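Local coordinates for cytochrome P450 (Novosphingobium aromaticivorans, PDB 3OFT), which belongs to the cytochrome P450 family of haem-containing proteins and holds an iron protoporphyrin IX in a largely helical fold, at residues Lys116-Leu128 against Phe140-Asp154. Residues are numbered along the deposited sequence; the frame is centred on the assembly and turned at random.
Sequences KVQAVARKLMESL and FAEILPLNIFLTLID
Leu124 and Phe140 carry one end of this largely apolar contact. Leu124 sets CD2 over one face of the Phe140 ring in a CH-pi contact, 3.8 Å from the centroid and displaced toward the rim. Phe140, just before helix 144-152, has CG anti to its own N (chi1 -166°), which swings the ring as a knob into the hole formed by Ala121, Leu124, Met125 and Leu128. Leu128 CD1 meets the ring edge, 3.8 Å from Phe140 CD1. Beyond the segments, Trp362 meets Phe140 edge-to-face.

Val120 is the knob going the other way, seated among Leu144, Asn147, Ile148 and Thr151. Its CG1 lies 3.6 Å from Asn147 CB. Leu144 CD1 reaches both Val120 CG1 and Ala121 CA, at 3.7 Å each. Val117 CG1 packs on Ile148 CD1 at 3.7 Å, the two side chains crossing at about a right angle.

No direct hydrogen bond joins the segments. One water donates to Val120 O and accepts a weak bond from Asn147 ND2. Asn147 OD1 accepts a hydrogen bond from Arg164 NE.

Helices 116-128 and 144-152 run roughly antiparallel (145°), with the side chain of Ile148 about 7 Å from the haem: knobs-into-holes packing within the helical part of the P450 fold.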
ATOM      1  N   LYS A 116     -15.930 -10.988  10.303  1.00 17.38           N
ATOM      2  CA  LYS A 116     -14.701 -11.703  10.674  1.00 17.11           C
ATOM      3  C   LYS A 116     -13.505 -10.761  10.808  1.00 15.35           C
ATOM      4  O   LYS A 116     -12.747 -10.882  11.759  1.00 15.01           O
ATOM      5  CB  LYS A 116     -14.350 -12.842   9.707  1.00 17.25           C
ATOM      6  CG  LYS A 116     -15.186 -14.099   9.943  1.00 20.98           C
ATOM      7  CD  LYS A 116     -14.617 -15.311   9.194  1.00 26.47           C
ATOM      8  CE  LYS A 116     -15.266 -15.487   7.837  1.00 30.94           C
ATOM      9  NZ  LYS A 116     -14.734 -16.726   7.147  1.00 34.69           N
ATOM     10  N   VAL A 117     -13.355  -9.834   9.876  1.00 13.30           N
ATOM     11  CA  VAL A 117     -12.221  -8.890   9.922  1.00 13.68           C
ATOM     12  C   VAL A 117     -12.361  -7.964  11.133  1.00 14.05           C
ATOM     13  O   VAL A 117     -11.391  -7.727  11.850  1.00 15.19           O
ATOM     14  CB  VAL A 117     -12.036  -8.145   8.575  1.00 13.53           C
ATOM     15  CG1 VAL A 117     -10.877  -7.110   8.608  1.00 13.09           C
ATOM     16  CG2 VAL A 117     -11.762  -9.146   7.494  1.00 14.29           C
ATOM     17  N   GLN A 118     -13.573  -7.486  11.398  1.00 13.66           N
ATOM     18  CA  GLN A 118     -13.804  -6.704  12.620  1.00 14.44           C
ATOM     19  C   GLN A 118     -13.441  -7.483  13.873  1.00 13.78           C
ATOM     20  O   GLN A 118     -12.856  -6.932  14.799  1.00 14.02           O
ATOM     21  CB  GLN A 118     -15.246  -6.175  12.685  1.00 14.97           C
ATOM     22  CG  GLN A 118     -15.414  -4.968  13.680  1.00 18.61           C
ATOM     23  CD  GLN A 118     -16.674  -4.116  13.434  1.00 23.08           C
ATOM     24  OE1 GLN A 118     -17.215  -4.067  12.313  1.00 21.44           O
ATOM     25  NE2 GLN A 118     -17.124  -3.421  14.482  1.00 21.25           N
ATOM     26  N   ALA A 119     -13.794  -8.762  13.934  1.00 14.11           N
ATOM     27  CA  ALA A 119     -13.455  -9.563  15.122  1.00 14.78           C
ATOM     28  C   ALA A 119     -11.917  -9.681  15.362  1.00 15.06           C
ATOM     29  O   ALA A 119     -11.424  -9.694  16.502  1.00 14.36           O
ATOM     30  CB  ALA A 119     -14.097 -10.931  15.032  1.00 15.21           C
ATOM     31  N   VAL A 120     -11.166  -9.765  14.267  1.00 13.72           N
ATOM     32  CA  VAL A 120      -9.702  -9.786  14.329  1.00 13.49           C
ATOM     33  C   VAL A 120      -9.147  -8.462  14.890  1.00 12.16           C
ATOM     34  O   VAL A 120      -8.276  -8.474  15.783  1.00 12.12           O
ATOM     35  CB  VAL A 120      -9.096 -10.045  12.921  1.00 12.39           C
ATOM     36  CG1 VAL A 120      -7.624  -9.686  12.902  1.00 13.88           C
ATOM     37  CG2 VAL A 120      -9.296 -11.468  12.561  1.00 13.95           C
ATOM     38  N   ALA A 121      -9.634  -7.335  14.371  1.00 11.57           N
ATOM     39  CA  ALA A 121      -9.210  -6.020  14.888  1.00 11.21           C
ATOM     40  C   ALA A 121      -9.582  -5.884  16.367  1.00 11.24           C
ATOM     41  O   ALA A 121      -8.776  -5.410  17.187  1.00 10.52           O
ATOM     42  CB  ALA A 121      -9.836  -4.870  14.055  1.00 12.57           C
ATOM     43  N   ARG A 122     -10.777  -6.350  16.729  1.00 10.72           N
ATOM     44  CA  ARG A 122     -11.231  -6.237  18.123  1.00 11.62           C
ATOM     45  C   ARG A 122     -10.381  -7.048  19.076  1.00 11.95           C
ATOM     46  O   ARG A 122     -10.006  -6.562  20.164  1.00 12.97           O
ATOM     47  CB  ARG A 122     -12.724  -6.602  18.267  1.00 10.67           C
ATOM     48  CG  ARG A 122     -13.205  -6.625  19.748  1.00 13.84           C
ATOM     49  CD  ARG A 122     -14.717  -6.877  19.788  1.00 20.22           C
ATOM     50  NE  ARG A 122     -15.273  -6.571  21.103  1.00 25.44           N
ATOM     51  CZ  ARG A 122     -16.574  -6.422  21.345  1.00 28.22           C
ATOM     52  NH1 ARG A 122     -17.465  -6.579  20.370  1.00 29.72           N
ATOM     53  NH2 ARG A 122     -16.988  -6.120  22.567  1.00 29.49           N
ATOM     54  N   LYS A 123     -10.079  -8.287  18.687  1.00 13.39           N
ATOM     55  CA  LYS A 123      -9.245  -9.168  19.501  1.00 13.95           C
ATOM     56  C   LYS A 123      -7.868  -8.519  19.723  1.00 12.32           C
ATOM     57  O   LYS A 123      -7.324  -8.576  20.819  1.00 11.61           O
ATOM     58  CB  LYS A 123      -9.097 -10.544  18.823  1.00 14.90           C
ATOM     59  CG  LYS A 123      -8.334 -11.596  19.632  1.00 18.48           C
ATOM     60  CD  LYS A 123      -8.114 -12.883  18.832  1.00 24.32           C
ATOM     61  CE  LYS A 123      -7.640 -14.039  19.747  1.00 31.02           C
ATOM     62  NZ  LYS A 123      -7.749 -15.367  19.065  1.00 35.71           N
ATOM     63  N   LEU A 124      -7.305  -7.900  18.689  1.00 11.15           N
ATOM     64  CA  LEU A 124      -5.956  -7.324  18.809  1.00 10.68           C
ATOM     65  C   LEU A 124      -5.955  -6.053  19.662  1.00 10.76           C
ATOM     66  O   LEU A 124      -5.063  -5.858  20.529  1.00 10.93           O
ATOM     67  CB  LEU A 124      -5.361  -7.087  17.399  1.00 11.78           C
ATOM     68  CG  LEU A 124      -3.906  -6.587  17.310  1.00 12.52           C
ATOM     69  CD1 LEU A 124      -2.931  -7.514  17.983  1.00 12.61           C
ATOM     70  CD2 LEU A 124      -3.545  -6.379  15.847  1.00 12.43           C
ATOM     71  N   MET A 125      -6.956  -5.192  19.445  1.00  9.75           N
ATOM     72  CA  MET A 125      -7.178  -4.044  20.302  1.00 11.82           C
ATOM     73  C   MET A 125      -7.315  -4.435  21.778  1.00 12.75           C
ATOM     74  O   MET A 125      -6.687  -3.815  22.681  1.00 12.30           O
ATOM     75  CB  MET A 125      -8.395  -3.246  19.818  1.00 11.39           C
ATOM     76  CG  MET A 125      -8.705  -2.008  20.593  1.00 14.16           C
ATOM     77  SD  MET A 125      -9.705  -2.342  22.076  1.00 16.11           S
ATOM     78  CE  MET A 125     -11.235  -2.947  21.306  1.00 12.63           C
ATOM     79  N   GLU A 126      -8.153  -5.420  22.046  1.00 13.25           N
ATOM     80  CA  GLU A 126      -8.357  -5.854  23.451  1.00 14.42           C
ATOM     81  C   GLU A 126      -7.127  -6.422  24.162  1.00 14.88           C
ATOM     82  O   GLU A 126      -7.009  -6.316  25.371  1.00 15.53           O
ATOM     83  CB  GLU A 126      -9.499  -6.837  23.542  1.00 15.08           C
ATOM     84  CG  GLU A 126     -10.864  -6.163  23.378  1.00 18.21           C
ATOM     85  CD  GLU A 126     -11.978  -7.194  23.213  1.00 23.56           C
ATOM     86  OE1 GLU A 126     -11.673  -8.408  23.109  1.00 24.47           O
ATOM     87  OE2 GLU A 126     -13.152  -6.779  23.164  1.00 24.44           O
ATOM     88  N   SER A 127      -6.231  -7.042  23.404  1.00 14.27           N
ATOM     89  CA  SER A 127      -4.960  -7.534  23.908  1.00 14.21           C
ATOM     90  C   SER A 127      -4.042  -6.364  24.329  1.00 13.56           C
ATOM     91  O   SER A 127      -3.233  -6.533  25.243  1.00 12.65           O
ATOM     92  CB  SER A 127      -4.273  -8.421  22.855  1.00 13.86           C
ATOM     93  OG  SER A 127      -3.507  -7.651  21.925  1.00 16.41           O
ATOM     94  N   LEU A 128      -4.170  -5.191  23.691  1.00 12.53           N
ATOM     95  CA  LEU A 128      -3.304  -4.065  24.025  1.00 12.73           C
ATOM     96  C   LEU A 128      -3.884  -3.103  25.061  1.00 12.55           C
ATOM     97  O   LEU A 128      -3.136  -2.510  25.852  1.00 13.17           O
ATOM     98  CB  LEU A 128      -2.915  -3.257  22.767  1.00 13.62           C
ATOM     99  CG  LEU A 128      -2.277  -4.027  21.621  1.00 13.40           C
ATOM    100  CD1 LEU A 128      -2.126  -3.031  20.440  1.00 16.47           C
ATOM    101  CD2 LEU A 128      -0.926  -4.623  22.057  1.00 17.06           C
ATOM    102  N   PHE A 140       0.633  -3.308  16.800  1.00  9.86           N
ATOM    103  CA  PHE A 140      -0.664  -3.369  16.132  1.00  9.53           C
ATOM    104  C   PHE A 140      -0.521  -3.324  14.614  1.00  9.42           C
ATOM    105  O   PHE A 140      -1.001  -4.227  13.939  1.00 10.25           O
ATOM    106  CB  PHE A 140      -1.613  -2.248  16.624  1.00  8.72           C
ATOM    107  CG  PHE A 140      -3.056  -2.461  16.224  1.00  8.17           C
ATOM    108  CD1 PHE A 140      -3.957  -3.035  17.109  1.00  6.82           C
ATOM    109  CD2 PHE A 140      -3.500  -2.112  14.924  1.00  8.83           C
ATOM    110  CE1 PHE A 140      -5.310  -3.226  16.735  1.00  9.69           C
ATOM    111  CE2 PHE A 140      -4.824  -2.293  14.543  1.00  8.41           C
ATOM    112  CZ  PHE A 140      -5.729  -2.867  15.412  1.00  8.70           C
ATOM    113  N   ALA A 141       0.069  -2.251  14.081  1.00  9.39           N
ATOM    114  CA  ALA A 141       0.008  -2.007  12.631  1.00 11.03           C
ATOM    115  C   ALA A 141       0.634  -3.130  11.839  1.00 11.63           C
ATOM    116  O   ALA A 141       0.113  -3.505  10.801  1.00 11.67           O
ATOM    117  CB  ALA A 141       0.698  -0.631  12.251  1.00  9.89           C
ATOM    118  N   GLU A 142       1.773  -3.635  12.315  1.00 13.20           N
ATOM    119  CA  GLU A 142       2.484  -4.701  11.616  1.00 14.94           C
ATOM    120  C   GLU A 142       1.951  -6.093  11.950  1.00 14.85           C
ATOM    121  O   GLU A 142       2.489  -7.060  11.439  1.00 16.31           O
ATOM    122  CB  GLU A 142       4.014  -4.637  11.856  1.00 16.09           C
ATOM    123  CG  GLU A 142       4.677  -3.603  10.918  1.00 22.03           C
ATOM    124  CD  GLU A 142       6.112  -3.141  11.277  1.00 30.12           C
ATOM    125  OE1 GLU A 142       6.621  -2.306  10.487  1.00 35.02           O
ATOM    126  OE2 GLU A 142       6.704  -3.553  12.305  1.00 30.97           O
ATOM    127  N   ILE A 143       0.943  -6.188  12.816  1.00 13.75           N
ATOM    128  CA  ILE A 143       0.403  -7.473  13.230  1.00 12.77           C
ATOM    129  C   ILE A 143      -0.932  -7.692  12.518  1.00 13.12           C
ATOM    130  O   ILE A 143      -1.220  -8.780  12.010  1.00 12.45           O
ATOM    131  CB  ILE A 143       0.206  -7.512  14.773  1.00 13.04           C
ATOM    132  CG1 ILE A 143       1.537  -7.314  15.507  1.00 15.19           C
ATOM    133  CG2 ILE A 143      -0.518  -8.798  15.254  1.00 13.66           C
ATOM    134  CD1 ILE A 143       2.557  -8.426  15.248  1.00 20.02           C
ATOM    135  N   LEU A 144      -1.751  -6.644  12.481  1.00 11.99           N
ATOM    136  CA  LEU A 144      -3.101  -6.785  11.945  1.00 12.21           C
ATOM    137  C   LEU A 144      -3.188  -7.346  10.507  1.00 11.42           C
ATOM    138  O   LEU A 144      -4.024  -8.226  10.257  1.00 11.36           O
ATOM    139  CB  LEU A 144      -3.882  -5.480  12.061  1.00 11.69           C
ATOM    140  CG  LEU A 144      -5.371  -5.609  11.671  1.00 13.55           C
ATOM    141  CD1 LEU A 144      -6.165  -6.313  12.766  1.00 13.69           C
ATOM    142  CD2 LEU A 144      -5.983  -4.249  11.382  1.00 17.38           C
ATOM    143  N   PRO A 145      -2.378  -6.826   9.556  1.00 11.46           N
ATOM    144  CA  PRO A 145      -2.560  -7.284   8.166  1.00 11.10           C
ATOM    145  C   PRO A 145      -2.292  -8.777   7.989  1.00 11.32           C
ATOM    146  O   PRO A 145      -2.988  -9.422   7.215  1.00 11.16           O
ATOM    147  CB  PRO A 145      -1.528  -6.451   7.379  1.00  9.54           C
ATOM    148  CG  PRO A 145      -1.344  -5.191   8.235  1.00 11.04           C
ATOM    149  CD  PRO A 145      -1.369  -5.748   9.633  1.00 11.25           C
ATOM    150  N   LEU A 146      -1.304  -9.323   8.695  1.00 11.30           N
ATOM    151  CA  LEU A 146      -1.081 -10.771   8.612  1.00 12.83           C
ATOM    152  C   LEU A 146      -2.231 -11.544   9.232  1.00 12.52           C
ATOM    153  O   LEU A 146      -2.665 -12.517   8.631  1.00 12.76           O
ATOM    154  CB  LEU A 146       0.254 -11.202   9.225  1.00 13.50           C
ATOM    155  CG  LEU A 146       0.525 -12.718   9.045  1.00 17.49           C
ATOM    156  CD1 LEU A 146       0.712 -13.115   7.550  1.00 18.48           C
ATOM    157  CD2 LEU A 146       1.747 -13.170   9.870  1.00 19.97           C
ATOM    158  N   ASN A 147      -2.720 -11.137  10.414  1.00 11.90           N
ATOM    159  CA  ASN A 147      -3.934 -11.749  10.972  1.00 12.56           C
ATOM    160  C   ASN A 147      -5.111 -11.702  10.027  1.00 11.64           C
ATOM    161  O   ASN A 147      -5.875 -12.676   9.894  1.00 10.68           O
ATOM    162  CB  ASN A 147      -4.350 -11.143  12.332  1.00 13.45           C
ATOM    163  CG  ASN A 147      -3.366 -11.459  13.441  1.00 17.71           C
ATOM    164  OD1 ASN A 147      -2.384 -12.173  13.219  1.00 17.62           O
ATOM    165  ND2 ASN A 147      -3.605 -10.894  14.643  1.00 14.87           N
ATOM    166  N   ILE A 148      -5.301 -10.564   9.369  1.00 10.61           N
ATOM    167  CA  ILE A 148      -6.377 -10.479   8.388  1.00 11.59           C
ATOM    168  C   ILE A 148      -6.143 -11.456   7.225  1.00 11.70           C
ATOM    169  O   ILE A 148      -7.065 -12.151   6.789  1.00 12.05           O
ATOM    170  CB  ILE A 148      -6.586  -9.021   7.920  1.00 10.97           C
ATOM    171  CG1 ILE A 148      -7.168  -8.180   9.069  1.00 10.76           C
ATOM    172  CG2 ILE A 148      -7.406  -8.964   6.654  1.00 11.97           C
ATOM    173  CD1 ILE A 148      -7.182  -6.707   8.754  1.00 12.29           C
ATOM    174  N   PHE A 149      -4.905 -11.543   6.758  1.00 11.68           N
ATOM    175  CA  PHE A 149      -4.603 -12.442   5.631  1.00 12.17           C
ATOM    176  C   PHE A 149      -5.053 -13.856   5.927  1.00 11.88           C
ATOM    177  O   PHE A 149      -5.656 -14.531   5.076  1.00 12.31           O
ATOM    178  CB  PHE A 149      -3.106 -12.500   5.400  1.00 11.87           C
ATOM    179  CG  PHE A 149      -2.709 -13.468   4.329  1.00 14.06           C
ATOM    180  CD1 PHE A 149      -2.899 -13.147   2.982  1.00 15.32           C
ATOM    181  CD2 PHE A 149      -2.193 -14.722   4.669  1.00 15.24           C
ATOM    182  CE1 PHE A 149      -2.517 -14.064   1.986  1.00 17.86           C
ATOM    183  CE2 PHE A 149      -1.806 -15.632   3.678  1.00 18.17           C
ATOM    184  CZ  PHE A 149      -1.968 -15.288   2.334  1.00 17.36           C
ATOM    185  N   LEU A 150      -4.702 -14.325   7.122  1.00 12.22           N
ATOM    186  CA  LEU A 150      -5.047 -15.693   7.542  1.00 13.18           C
ATOM    187  C   LEU A 150      -6.561 -15.914   7.565  1.00 12.80           C
ATOM    188  O   LEU A 150      -7.071 -17.025   7.255  1.00 13.13           O
ATOM    189  CB  LEU A 150      -4.481 -15.941   8.946  1.00 13.08           C
ATOM    190  CG  LEU A 150      -3.096 -16.563   9.130  1.00 17.88           C
ATOM    191  CD1 LEU A 150      -2.334 -16.843   7.848  1.00 18.62           C
ATOM    192  CD2 LEU A 150      -2.258 -15.888  10.194  1.00 17.95           C
ATOM    193  N   THR A 151      -7.293 -14.866   7.956  1.00 13.50           N
ATOM    194  CA  THR A 151      -8.762 -14.854   7.832  1.00 14.26           C
ATOM    195  C   THR A 151      -9.245 -14.892   6.384  1.00 14.35           C
ATOM    196  O   THR A 151     -10.142 -15.698   6.057  1.00 14.39           O
ATOM    197  CB  THR A 151      -9.389 -13.663   8.618  1.00 14.98           C
ATOM    198  OG1 THR A 151      -8.949 -13.756   9.975  1.00 17.23           O
ATOM    199  CG2 THR A 151     -10.909 -13.721   8.617  1.00 15.89           C
ATOM    200  N   LEU A 152      -8.654 -14.084   5.507  1.00 13.75           N
ATOM    201  CA  LEU A 152      -9.068 -14.053   4.087  1.00 15.28           C
ATOM    202  C   LEU A 152      -8.931 -15.412   3.376  1.00 15.33           C
ATOM    203  O   LEU A 152      -9.781 -15.768   2.562  1.00 14.72           O
ATOM    204  CB  LEU A 152      -8.282 -13.029   3.252  1.00 16.24           C
ATOM    205  CG  LEU A 152      -8.177 -11.541   3.612  1.00 18.27           C
ATOM    206  CD1 LEU A 152      -7.195 -10.762   2.686  1.00 22.13           C
ATOM    207  CD2 LEU A 152      -9.528 -10.859   3.680  1.00 24.07           C
ATOM    208  N   ILE A 153      -7.879 -16.156   3.675  1.00 14.74           N
ATOM    209  CA  ILE A 153      -7.706 -17.482   3.072  1.00 16.36           C
ATOM    210  C   ILE A 153      -8.332 -18.626   3.894  1.00 17.85           C
ATOM    211  O   ILE A 153      -8.298 -19.799   3.490  1.00 16.91           O
ATOM    212  CB  ILE A 153      -6.248 -17.748   2.686  1.00 17.09           C
ATOM    213  CG1 ILE A 153      -5.334 -17.863   3.907  1.00 14.83           C
ATOM    214  CG2 ILE A 153      -5.775 -16.651   1.741  1.00 16.25           C
ATOM    215  CD1 ILE A 153      -4.087 -18.612   3.566  1.00 17.43           C
ATOM    216  N   ASP A 154      -8.925 -18.248   5.029  1.00 19.55           N
ATOM    217  CA  ASP A 154      -9.606 -19.151   5.944  1.00 20.88           C
ATOM    218  C   ASP A 154      -8.739 -20.340   6.427  1.00 21.54           C
ATOM    219  O   ASP A 154      -9.119 -21.503   6.262  1.00 21.29           O
ATOM    220  CB  ASP A 154     -10.928 -19.614   5.326  1.00 21.63           C
ATOM    221  CG  ASP A 154     -11.888 -20.203   6.365  1.00 25.33           C
ATOM    222  OD1 ASP A 154     -12.836 -20.907   5.960  1.00 28.70           O
ATOM    223  OD2 ASP A 154     -11.672 -19.982   7.583  1.00 27.12           O
TER
HETATM  224  O   HOH W   1      -6.188 -10.474  16.126  1.00 13.93           O